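Local coordinates for gdp-l-fucose synthetase (Naegleria fowleri, PDB 6AQZ), which binds NADP and, as a GDP-L-fucose synthetase, probably makes GDP-L-fucose by epimerising and reducing a GDP-keto-deoxymannose precursor, at residues A[81-86]-A[107-112]. Sequence-based numbering, arbitrary orientation.
Sequences VIHLAA and NMNNNI. With NAP (NADP nicotinamide-adenine-dinucleotide phosphate), chain G.
A buried histidine at the end of a Rossmann-type strand reaches across to the following helix: His83 NE2 donates to Asn109 OD1 at 2.7 Å. The bond is nearly straight (165° at the hydrogen) and lies close to the ring plane, while the amide stands almost perpendicular to the imidazole. His83 CG lies anti to its own N (chi1 171°), which carries the ring toward helix 98-118, where Ile112 lays CG2 over one face, 4.0 Å from the centroid, as a CH-pi contact. At the other ring nitrogen, ND1 is hydrogen-bonded to Thr30 OG1, which also bonds with Ala85 N. The amide oxygen has a second donor, a water 2.8 Å from Asn109 OD1 that also donates to Ala85 O at 2.6 Å. Closer to the cofactor, Met108, extended through chi1 and chi2, lays SD against Ala85 CB (3.8 Å), and the bend at chi3 turns CE onto the backbone of Ala86. These contacts join strand 80-83 and the loop after it to the helix of the beta-alpha-beta unit, just where Leu84, Ala85 and Ala86 line the NADP pocket. Bonds at both ring nitrogens fix the imidazole's rotation, and the shared water extends this polar link to the loop backbone beside the dinucleotide.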
loop_
_atom_site.group_PDB
_atom_site.type_symbol
_atom_site.label_atom_id
_atom_site.label_comp_id
_atom_site.label_asym_id
_atom_site.label_seq_id
_atom_site.Cartn_x
_atom_site.Cartn_y
_atom_site.Cartn_z
ATOM N N VAL A 81 4.826 -14.429 -17.836
ATOM C CA VAL A 81 3.696 -14.507 -16.930
ATOM C C VAL A 81 2.746 -13.362 -17.260
ATOM O O VAL A 81 3.167 -12.202 -17.359
ATOM C CB VAL A 81 4.153 -14.469 -15.456
ATOM C CG1 VAL A 81 2.967 -14.238 -14.501
ATOM C CG2 VAL A 81 4.830 -15.763 -15.110
ATOM N N ILE A 82 1.471 -13.692 -17.454
ATOM C CA ILE A 82 0.408 -12.697 -17.521
ATOM C C ILE A 82 -0.398 -12.860 -16.241
ATOM O O ILE A 82 -1.046 -13.891 -16.039
ATOM C CB ILE A 82 -0.482 -12.863 -18.756
ATOM C CG1 ILE A 82 0.348 -12.786 -20.037
ATOM C CG2 ILE A 82 -1.569 -11.783 -18.762
ATOM C CD1 ILE A 82 -0.497 -12.909 -21.280
ATOM N N HIS A 83 -0.346 -11.853 -15.368
ATOM C CA HIS A 83 -0.924 -11.927 -14.023
ATOM C C HIS A 83 -2.272 -11.210 -14.040
ATOM O O HIS A 83 -2.333 -9.986 -13.925
ATOM C CB HIS A 83 0.042 -11.315 -13.011
ATOM C CG HIS A 83 -0.533 -11.144 -11.641
ATOM N ND1 HIS A 83 -1.355 -12.085 -11.053
ATOM C CD2 HIS A 83 -0.366 -10.161 -10.724
ATOM C CE1 HIS A 83 -1.694 -11.673 -9.846
ATOM N NE2 HIS A 83 -1.097 -10.514 -9.617
ATOM N N LEU A 84 -3.358 -11.977 -14.220
ATOM C CA LEU A 84 -4.704 -11.425 -14.220
ATOM C C LEU A 84 -5.489 -11.756 -12.956
ATOM O O LEU A 84 -6.516 -11.125 -12.702
ATOM C CB LEU A 84 -5.491 -11.931 -15.446
ATOM C CG LEU A 84 -4.842 -11.740 -16.836
ATOM C CD1 LEU A 84 -5.723 -12.378 -17.916
ATOM C CD2 LEU A 84 -4.545 -10.309 -17.210
ATOM N N ALA A 85 -5.047 -12.720 -12.164
ATOM C CA ALA A 85 -5.822 -13.106 -10.997
ATOM C C ALA A 85 -5.928 -11.934 -10.030
ATOM O O ALA A 85 -4.971 -11.170 -9.835
ATOM C CB ALA A 85 -5.163 -14.297 -10.295
ATOM N N ALA A 86 -7.117 -11.784 -9.452
ATOM C CA ALA A 86 -7.384 -10.791 -8.425
ATOM C C ALA A 86 -8.596 -11.246 -7.633
ATOM O O ALA A 86 -9.437 -11.996 -8.129
ATOM C CB ALA A 86 -7.645 -9.408 -9.018
ATOM N N ASN A 107 -1.584 -10.195 -0.742
ATOM C CA ASN A 107 -0.905 -11.482 -0.597
ATOM C C ASN A 107 -0.704 -12.153 -1.948
ATOM O O ASN A 107 0.402 -12.589 -2.291
ATOM C CB ASN A 107 -1.708 -12.379 0.331
ATOM C CG ASN A 107 -1.536 -11.994 1.788
ATOM O OD1 ASN A 107 -0.476 -11.514 2.176
ATOM N ND2 ASN A 107 -2.577 -12.175 2.591
ATOM N N MET A 108 -1.768 -12.214 -2.739
ATOM C CA MET A 108 -1.684 -12.791 -4.072
ATOM C C MET A 108 -0.667 -12.041 -4.934
ATOM O O MET A 108 0.162 -12.661 -5.624
ATOM C CB MET A 108 -3.104 -12.825 -4.650
ATOM C CG MET A 108 -3.303 -12.948 -6.118
ATOM S SD MET A 108 -5.001 -13.406 -6.618
ATOM C CE MET A 108 -6.151 -12.882 -5.340
ATOM N N ASN A 109 -0.689 -10.712 -4.886
ATOM C CA ASN A 109 0.247 -9.938 -5.708
ATOM C C ASN A 109 1.692 -10.119 -5.253
ATOM O O ASN A 109 2.585 -10.343 -6.079
ATOM C CB ASN A 109 -0.165 -8.473 -5.730
ATOM C CG ASN A 109 -1.427 -8.263 -6.516
ATOM O OD1 ASN A 109 -1.721 -9.050 -7.410
ATOM N ND2 ASN A 109 -2.186 -7.220 -6.198
ATOM N N ASN A 110 1.942 -10.042 -3.945
ATOM C CA ASN A 110 3.298 -10.277 -3.450
ATOM C C ASN A 110 3.800 -11.669 -3.851
ATOM O O ASN A 110 4.937 -11.815 -4.325
ATOM C CB ASN A 110 3.351 -10.065 -1.922
ATOM C CG ASN A 110 3.171 -8.580 -1.531
ATOM O OD1 ASN A 110 3.289 -7.679 -2.379
ATOM N ND2 ASN A 110 2.831 -8.330 -0.262
ATOM N N ASN A 111 2.961 -12.701 -3.697
ATOM C CA ASN A 111 3.413 -14.053 -4.015
ATOM C C ASN A 111 3.771 -14.188 -5.492
ATOM O O ASN A 111 4.828 -14.728 -5.831
ATOM C CB ASN A 111 2.358 -15.079 -3.619
ATOM C CG ASN A 111 2.131 -15.113 -2.133
ATOM O OD1 ASN A 111 2.961 -14.612 -1.351
ATOM N ND2 ASN A 111 0.987 -15.680 -1.721
ATOM N N ILE A 112 2.897 -13.700 -6.383
ATOM C CA ILE A 112 3.065 -13.943 -7.816
ATOM C C ILE A 112 4.307 -13.224 -8.349
ATOM O O ILE A 112 5.137 -13.826 -9.045
ATOM C CB ILE A 112 1.792 -13.542 -8.592
ATOM C CG1 ILE A 112 0.647 -14.496 -8.267
ATOM C CG2 ILE A 112 2.018 -13.645 -10.093
ATOM C CD1 ILE A 112 0.867 -15.867 -8.836
HETATM P PA NAP G . -12.845 -12.411 -13.241
HETATM O O1A NAP G . -13.587 -12.222 -11.953
HETATM O O2A NAP G . -13.570 -12.577 -14.550
HETATM O O5B NAP G . -11.781 -13.670 -13.134
HETATM C C5B NAP G . -10.855 -13.340 -12.159
HETATM C C4B NAP G . -9.820 -14.498 -12.127
HETATM O O4B NAP G . -9.066 -14.491 -10.889
HETATM C C3B NAP G . -10.512 -15.910 -12.298
HETATM O O3B NAP G . -9.697 -16.750 -13.070
HETATM C C2B NAP G . -10.442 -16.461 -10.866
HETATM O O2B NAP G . -10.280 -17.784 -10.797
HETATM C C1B NAP G . -9.032 -15.848 -10.467
HETATM N N9A NAP G . -8.808 -15.899 -9.027
HETATM C C8A NAP G . -9.446 -15.161 -8.051
HETATM N N7A NAP G . -9.004 -15.435 -6.802
HETATM C C5A NAP G . -8.041 -16.412 -6.992
HETATM C C6A NAP G . -7.236 -17.096 -6.085
HETATM N N6A NAP G . -7.326 -16.823 -4.720
HETATM N N1A NAP G . -6.328 -18.010 -6.505
HETATM C C2A NAP G . -6.299 -18.199 -7.858
HETATM N N3A NAP G . -7.017 -17.627 -8.849
HETATM C C4A NAP G . -7.894 -16.711 -8.374
HETATM O O3 NAP G . -11.936 -11.011 -13.231
HETATM P PN NAP G . -11.645 -10.427 -14.683
HETATM O O1N NAP G . -11.008 -11.394 -15.606
HETATM O O2N NAP G . -12.675 -9.417 -15.137
HETATM O O5D NAP G . -10.318 -9.323 -14.393
HETATM C C5D NAP G . -9.114 -9.961 -14.233
HETATM C C4D NAP G . -8.121 -8.829 -14.096
HETATM O O4D NAP G . -8.586 -7.739 -14.910
HETATM C C3D NAP G . -8.170 -8.311 -12.579
HETATM O O3D NAP G . -6.882 -8.039 -12.145
HETATM C C2D NAP G . -9.033 -7.034 -12.677
HETATM O O2D NAP G . -8.658 -6.032 -11.813
HETATM C C1D NAP G . -8.680 -6.561 -14.118
HETATM N N1N NAP G . -9.722 -5.620 -14.622
HETATM C C2N NAP G . -10.992 -6.052 -15.013
HETATM C C3N NAP G . -11.937 -5.143 -15.440
HETATM C C7N NAP G . -13.298 -5.622 -15.842
HETATM O O7N NAP G . -14.221 -4.847 -16.147
HETATM N N7N NAP G . -13.556 -6.997 -15.870
HETATM C C4N NAP G . -11.669 -3.687 -15.502
HETATM C C5N NAP G . -10.293 -3.318 -15.051
HETATM C C6N NAP G . -9.410 -4.237 -14.655
HETATM P P2B NAP G . -11.824 -18.811 -10.741
HETATM O O1X NAP G . -12.336 -18.557 -12.125
HETATM O O2X NAP G . -11.205 -20.185 -10.474
HETATM O O3X NAP G . -12.539 -18.141 -9.605
HETATM O O HOH W 1 -4.033 -8.844 -9.031
#